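Local coordinates for protein putative leucoanthocyanidin reductase 1 (Vitis vinifera, PDB 3I6I) that probably reduces leucoanthocyanidins to flavan-3-ols in flavonoid biosynthesis, using NADPH bound to a Rossmann-fold domain, at residues I22-R35 with G198-D210. Numbering follows the deposited sequence. Where two conformers were deposited one is given.
With NDP (NADPH dihydro-nicotinamide-adenine-dinucleotide phosphate), chain B.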
loop_
_atom_site.group_PDB
_atom_site.type_symbol
_atom_site.label_atom_id
_atom_site.label_comp_id
_atom_site.label_asym_id
_atom_site.label_seq_id
_atom_site.Cartn_x
_atom_site.Cartn_y
_atom_site.Cartn_z
ATOM N N ILE A 22 0.042 2.850 5.924
ATOM C CA ILE A 22 -0.506 1.548 5.540
ATOM C C ILE A 22 -0.314 0.507 6.636
ATOM O O ILE A 22 -1.180 -0.336 6.902
ATOM C CB ILE A 22 0.142 1.037 4.186
ATOM C CG1 ILE A 22 -0.290 1.938 3.033
ATOM C CG2 ILE A 22 -0.174 -0.457 3.897
ATOM C CD1 ILE A 22 -1.797 2.021 2.849
ATOM N N GLY A 23 0.860 0.521 7.230
ATOM C CA GLY A 23 1.199 -0.440 8.259
ATOM C C GLY A 23 0.216 -0.484 9.422
ATOM O O GLY A 23 -0.074 -1.579 9.909
ATOM N N GLN A 24 -0.345 0.665 9.823
ATOM C CA GLN A 24 -1.301 0.728 10.950
ATOM C C GLN A 24 -2.560 -0.100 10.601
ATOM O O GLN A 24 -3.104 -0.848 11.433
ATOM C CB GLN A 24 -1.742 2.186 11.281
ATOM C CG GLN A 24 -0.685 3.094 11.965
ATOM C CD GLN A 24 -1.082 4.621 11.975
ATOM N N PHE A 25 -3.022 0.053 9.367
ATOM C CA PHE A 25 -4.201 -0.699 8.898
ATOM C C PHE A 25 -3.908 -2.210 8.830
ATOM O O PHE A 25 -4.729 -3.011 9.259
ATOM C CB PHE A 25 -4.636 -0.208 7.516
ATOM C CG PHE A 25 -5.190 1.186 7.509
ATOM C CD1 PHE A 25 -6.387 1.466 8.132
ATOM C CD2 PHE A 25 -4.540 2.198 6.827
ATOM C CE1 PHE A 25 -6.945 2.745 8.100
ATOM C CE2 PHE A 25 -5.075 3.495 6.799
ATOM C CZ PHE A 25 -6.270 3.769 7.442
ATOM N N VAL A 26 -2.737 -2.582 8.311
ATOM C CA VAL A 26 -2.372 -4.012 8.162
ATOM C C VAL A 26 -2.238 -4.669 9.534
ATOM O O VAL A 26 -2.742 -5.759 9.759
ATOM C CB VAL A 26 -1.067 -4.186 7.366
ATOM C CG1 VAL A 26 -0.583 -5.662 7.432
ATOM C CG2 VAL A 26 -1.275 -3.693 5.886
ATOM N N ALA A 27 -1.555 -3.988 10.455
ATOM C CA ALA A 27 -1.349 -4.501 11.826
ATOM C C ALA A 27 -2.653 -4.670 12.601
ATOM O O ALA A 27 -2.878 -5.698 13.253
ATOM C CB ALA A 27 -0.333 -3.579 12.604
ATOM N N THR A 28 -3.542 -3.680 12.502
ATOM C CA THR A 28 -4.822 -3.730 13.164
ATOM C C THR A 28 -5.635 -4.885 12.638
ATOM O O THR A 28 -6.265 -5.586 13.413
ATOM C CB THR A 28 -5.587 -2.373 13.018
ATOM O OG1 THR A 28 -4.830 -1.359 13.687
ATOM C CG2 THR A 28 -6.987 -2.435 13.651
ATOM N N ALA A 29 -5.624 -5.073 11.316
ATOM C CA ALA A 29 -6.338 -6.177 10.663
ATOM C C ALA A 29 -5.806 -7.527 11.116
ATOM O O ALA A 29 -6.563 -8.436 11.410
ATOM C CB ALA A 29 -6.179 -6.065 9.120
ATOM N N SER A 30 -4.488 -7.648 11.172
ATOM C CA SER A 30 -3.855 -8.876 11.674
ATOM C C SER A 30 -4.354 -9.213 13.100
ATOM O O SER A 30 -4.772 -10.337 13.380
ATOM C CB SER A 30 -2.335 -8.773 11.597
ATOM O OG SER A 30 -1.730 -10.026 11.892
ATOM N N LEU A 31 -4.371 -8.228 13.993
ATOM C CA LEU A 31 -4.857 -8.449 15.361
ATOM C C LEU A 31 -6.360 -8.746 15.438
ATOM O O LEU A 31 -6.778 -9.627 16.175
ATOM C CB LEU A 31 -4.477 -7.259 16.236
ATOM C CG LEU A 31 -2.962 -7.190 16.473
ATOM C CD1 LEU A 31 -2.514 -5.757 16.732
ATOM C CD2 LEU A 31 -2.583 -8.104 17.650
ATOM N N ASP A 32 -7.160 -8.029 14.644
ATOM C CA ASP A 32 -8.605 -8.266 14.536
ATOM C C ASP A 32 -8.953 -9.646 13.940
ATOM O O ASP A 32 -10.039 -10.187 14.221
ATOM C CB ASP A 32 -9.272 -7.161 13.704
ATOM C CG ASP A 32 -9.328 -5.815 14.436
ATOM O OD1 ASP A 32 -8.923 -5.742 15.614
ATOM O OD2 ASP A 32 -9.775 -4.825 13.823
ATOM N N ALA A 33 -8.030 -10.213 13.162
ATOM C CA ALA A 33 -8.175 -11.573 12.607
ATOM C C ALA A 33 -7.747 -12.641 13.594
ATOM O O ALA A 33 -7.756 -13.817 13.258
ATOM C CB ALA A 33 -7.387 -11.717 11.278
ATOM N N HIS A 34 -7.370 -12.224 14.810
ATOM C CA HIS A 34 -6.940 -13.132 15.871
ATOM C C HIS A 34 -5.631 -13.886 15.504
ATOM O O HIS A 34 -5.377 -14.991 16.000
ATOM C CB HIS A 34 -8.072 -14.112 16.252
ATOM C CG HIS A 34 -9.456 -13.582 15.997
ATOM N ND1 HIS A 34 -9.979 -12.496 16.669
ATOM C CD2 HIS A 34 -10.422 -13.990 15.137
ATOM C CE1 HIS A 34 -11.208 -12.265 16.239
ATOM N NE2 HIS A 34 -11.501 -13.158 15.309
ATOM N N ARG A 35 -4.815 -13.288 14.640
ATOM C CA ARG A 35 -3.507 -13.854 14.253
ATOM C C ARG A 35 -2.425 -13.432 15.266
ATOM O O ARG A 35 -2.379 -12.265 15.668
ATOM C CB ARG A 35 -3.094 -13.339 12.887
ATOM C CG ARG A 35 -3.949 -13.802 11.693
ATOM C CD ARG A 35 -3.363 -13.249 10.381
ATOM N NE ARG A 35 -4.122 -13.589 9.160
ATOM C CZ ARG A 35 -4.050 -14.758 8.515
ATOM N NH1 ARG A 35 -3.275 -15.755 8.975
ATOM N NH2 ARG A 35 -4.746 -14.939 7.396
ATOM N N GLY A 198 -8.533 2.320 3.504
ATOM C CA GLY A 198 -7.483 1.812 4.383
ATOM C C GLY A 198 -7.819 0.518 5.122
ATOM O O GLY A 198 -7.014 -0.428 5.165
ATOM N N THR A 199 -8.984 0.474 5.745
ATOM C CA THR A 199 -9.396 -0.691 6.516
ATOM C C THR A 199 -9.525 -1.923 5.624
ATOM O O THR A 199 -9.269 -3.037 6.089
ATOM C CB THR A 199 -10.709 -0.454 7.331
ATOM O OG1 THR A 199 -11.782 -0.088 6.452
ATOM C CG2 THR A 199 -10.534 0.655 8.380
ATOM N N ASP A 200 -9.943 -1.730 4.372
ATOM C CA ASP A 200 -10.021 -2.831 3.391
ATOM C C ASP A 200 -8.627 -3.247 2.893
ATOM O O ASP A 200 -8.380 -4.402 2.651
ATOM C CB ASP A 200 -10.916 -2.470 2.193
ATOM C CG ASP A 200 -12.398 -2.567 2.518
ATOM O OD1 ASP A 200 -12.766 -3.300 3.464
ATOM O OD2 ASP A 200 -13.203 -1.902 1.820
ATOM N N ILE A 201 -7.714 -2.308 2.732
ATOM C CA ILE A 201 -6.343 -2.704 2.397
ATOM C C ILE A 201 -5.803 -3.624 3.507
ATOM O O ILE A 201 -5.211 -4.674 3.222
ATOM C CB ILE A 201 -5.430 -1.504 2.262
ATOM C CG1 ILE A 201 -5.864 -0.629 1.091
ATOM C CG2 ILE A 201 -3.916 -2.002 2.077
ATOM C CD1 ILE A 201 -5.126 0.709 1.032
ATOM N N GLY A 202 -6.023 -3.272 4.777
ATOM C CA GLY A 202 -5.578 -4.139 5.866
ATOM C C GLY A 202 -6.292 -5.486 5.891
ATOM O O GLY A 202 -5.676 -6.548 5.961
ATOM N N LYS A 203 -7.617 -5.457 5.814
ATOM C CA LYS A 203 -8.408 -6.661 5.971
ATOM C C LYS A 203 -8.055 -7.677 4.900
ATOM O O LYS A 203 -7.781 -8.868 5.189
ATOM C CB LYS A 203 -9.880 -6.290 5.870
ATOM C CG LYS A 203 -10.852 -7.457 5.929
ATOM C CD LYS A 203 -12.295 -6.901 5.796
ATOM C CE LYS A 203 -13.254 -7.954 5.240
ATOM N NZ LYS A 203 -14.670 -7.399 5.149
ATOM N N PHE A 204 -8.054 -7.217 3.657
ATOM C CA PHE A 204 -7.860 -8.134 2.551
ATOM C C PHE A 204 -6.404 -8.551 2.423
ATOM O O PHE A 204 -6.161 -9.695 2.148
ATOM C CB PHE A 204 -8.472 -7.618 1.259
ATOM C CG PHE A 204 -9.974 -7.605 1.301
ATOM C CD1 PHE A 204 -10.682 -8.792 1.260
ATOM C CD2 PHE A 204 -10.683 -6.417 1.407
ATOM C CE1 PHE A 204 -12.052 -8.799 1.324
ATOM C CE2 PHE A 204 -12.075 -6.422 1.453
ATOM C CZ PHE A 204 -12.762 -7.599 1.417
ATOM N N THR A 205 -5.454 -7.656 2.710
ATOM C CA THR A 205 -4.073 -8.081 2.808
ATOM C C THR A 205 -3.868 -9.262 3.758
ATOM O O THR A 205 -3.165 -10.252 3.422
ATOM C CB THR A 205 -3.158 -6.911 3.229
ATOM O OG1 THR A 205 -3.109 -5.941 2.189
ATOM C CG2 THR A 205 -1.703 -7.413 3.544
ATOM N N MET A 206 -4.441 -9.180 4.956
ATOM C CA MET A 206 -4.177 -10.200 5.929
ATOM C C MET A 206 -4.819 -11.524 5.513
ATOM O O MET A 206 -4.305 -12.572 5.884
ATOM C CB MET A 206 -4.536 -9.739 7.353
ATOM C CG MET A 206 -3.535 -8.668 7.866
ATOM S SD MET A 206 -1.750 -9.072 7.576
ATOM C CE MET A 206 -1.657 -10.618 8.419
ATOM N N LYS A 207 -5.915 -11.514 4.743
ATOM C CA LYS A 207 -6.529 -12.772 4.260
ATOM C C LYS A 207 -5.600 -13.514 3.317
ATOM O O LYS A 207 -5.616 -14.749 3.247
ATOM C CB LYS A 207 -7.832 -12.506 3.470
ATOM C CG LYS A 207 -8.924 -11.800 4.241
ATOM C CD LYS A 207 -10.239 -11.788 3.447
ATOM C CE LYS A 207 -11.386 -11.172 4.243
ATOM N NZ LYS A 207 -11.911 -12.029 5.352
ATOM N N THR A 208 -4.794 -12.761 2.571
ATOM C CA THR A 208 -3.925 -13.345 1.545
ATOM C C THR A 208 -2.739 -14.140 2.082
ATOM O O THR A 208 -2.193 -14.975 1.339
ATOM C CB THR A 208 -3.363 -12.279 0.551
ATOM O OG1 THR A 208 -2.291 -11.518 1.162
ATOM C CG2 THR A 208 -4.494 -11.394 -0.054
ATOM N N VAL A 209 -2.349 -13.926 3.346
ATOM C CA VAL A 209 -0.979 -14.330 3.774
ATOM C C VAL A 209 -0.796 -15.837 3.807
ATOM O O VAL A 209 0.343 -16.347 3.712
ATOM C CB VAL A 209 -0.521 -13.709 5.123
ATOM C CG1 VAL A 209 -0.436 -12.135 4.995
ATOM C CG2 VAL A 209 -1.469 -14.131 6.300
ATOM N N ASP A 210 -1.901 -16.543 3.959
ATOM C CA ASP A 210 -1.887 -18.023 4.001
ATOM C C ASP A 210 -2.899 -18.713 3.086
ATOM O O ASP A 210 -3.192 -19.895 3.248
ATOM C CB ASP A 210 -1.975 -18.509 5.467
ATOM C CG ASP A 210 -3.207 -17.996 6.219
ATOM O OD1 ASP A 210 -4.102 -17.321 5.626
ATOM O OD2 ASP A 210 -3.241 -18.246 7.456
HETATM P PA NDP B . 5.437 5.237 6.359
HETATM O O1A NDP B . 6.603 6.180 6.187
HETATM O O2A NDP B . 3.999 5.874 6.832
HETATM O O5B NDP B . 5.698 4.024 7.384
HETATM C C5B NDP B . 6.883 3.295 7.307
HETATM C C4B NDP B . 7.032 2.383 8.464
HETATM O O4B NDP B . 8.302 1.689 8.154
HETATM C C3B NDP B . 7.257 3.144 9.796
HETATM O O3B NDP B . 6.686 2.428 10.924
HETATM C C2B NDP B . 8.779 3.180 9.920
HETATM O O2B NDP B . 9.153 3.251 11.296
HETATM C C1B NDP B . 9.116 1.791 9.384
HETATM N N9A NDP B . 10.506 1.573 8.986
HETATM C C8A NDP B . 11.157 2.252 8.041
HETATM N N7A NDP B . 12.392 1.758 7.925
HETATM C C5A NDP B . 12.522 0.747 8.790
HETATM C C6A NDP B . 13.569 -0.120 9.109
HETATM N N6A NDP B . 14.739 -0.036 8.472
HETATM N N1A NDP B . 13.374 -1.050 10.065
HETATM C C2A NDP B . 12.198 -1.151 10.681
HETATM N N3A NDP B . 11.165 -0.348 10.394
HETATM C C4A NDP B . 11.318 0.617 9.459
HETATM O O3 NDP B . 5.187 4.518 4.951
HETATM P PN NDP B . 3.822 4.395 4.058
HETATM O O1N NDP B . 2.624 3.798 4.695
HETATM O O2N NDP B . 3.690 5.815 3.393
HETATM O O5D NDP B . 4.434 3.463 2.848
HETATM C C5D NDP B . 4.419 2.033 2.966
HETATM C C4D NDP B . 4.349 1.431 1.591
HETATM O O4D NDP B . 3.009 1.766 1.136
HETATM C C3D NDP B . 5.317 1.998 0.582
HETATM O O3D NDP B . 5.691 0.957 -0.316
HETATM C C2D NDP B . 4.458 2.999 -0.169
HETATM O O2D NDP B . 4.924 3.052 -1.502
HETATM C C1D NDP B . 3.079 2.345 -0.160
HETATM N N1N NDP B . 1.906 3.291 -0.104
HETATM C C2N NDP B . 0.755 3.091 -0.904
HETATM C C3N NDP B . -0.094 4.094 -1.119
HETATM C C7N NDP B . -1.359 3.855 -1.966
HETATM O O7N NDP B . -1.620 2.732 -2.411
HETATM N N7N NDP B . -2.172 4.888 -2.110
HETATM C C4N NDP B . 0.196 5.474 -0.508
HETATM C C5N NDP B . 1.086 5.353 0.724
HETATM C C6N NDP B . 1.835 4.276 0.916
HETATM P P2B NDP B . 9.898 4.652 11.846
HETATM O O1X NDP B . 8.923 5.774 11.824
HETATM O O2X NDP B . 10.464 4.224 13.268
HETATM O O3X NDP B . 11.125 4.906 10.878
#
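Arg35 reaches Asp210 end-on, NH1 bonding to OD2 at 2.9 Å and NH2 to OD1 at 3.0 Å. The acceptors lie near the guanidinium plane, yet the carboxylate is turned 56° from it and met from above its own plane. The arginine chain runs extended from CG to NE, past Met206, whose O takes a weak bond from NH2, while Val209 CG2 sits over the centre of one guanidinium face. A leucine in place of Arg35 would probably leave the Asp210 carboxylate without its countercharge and Val209 CG2 without the flat group it covers. Met206 folds at both chi2 and chi3, which lays SD 3.6 Å from Val26 CG1 and brings CE to Ser30 CB and Arg35 CD. Helix 21-32 is the first helix of the Rossmann fold, following strand 13-16; its 22-32 part and 198-208 cross at -53°, the axes 7.5 Å apart. Gly202 allows this closeness: its CA lies 3.9 Å from that of Val26, and Ala29 CB presses on its carbonyl. Gly198 likewise leaves room for Phe25, its CA 3.6 Å above the ring centre. At the cofactor end Ile22 CD1 meets Ile201 CD1, while Ile22 N donates an almost straight bond to NADPH O1N.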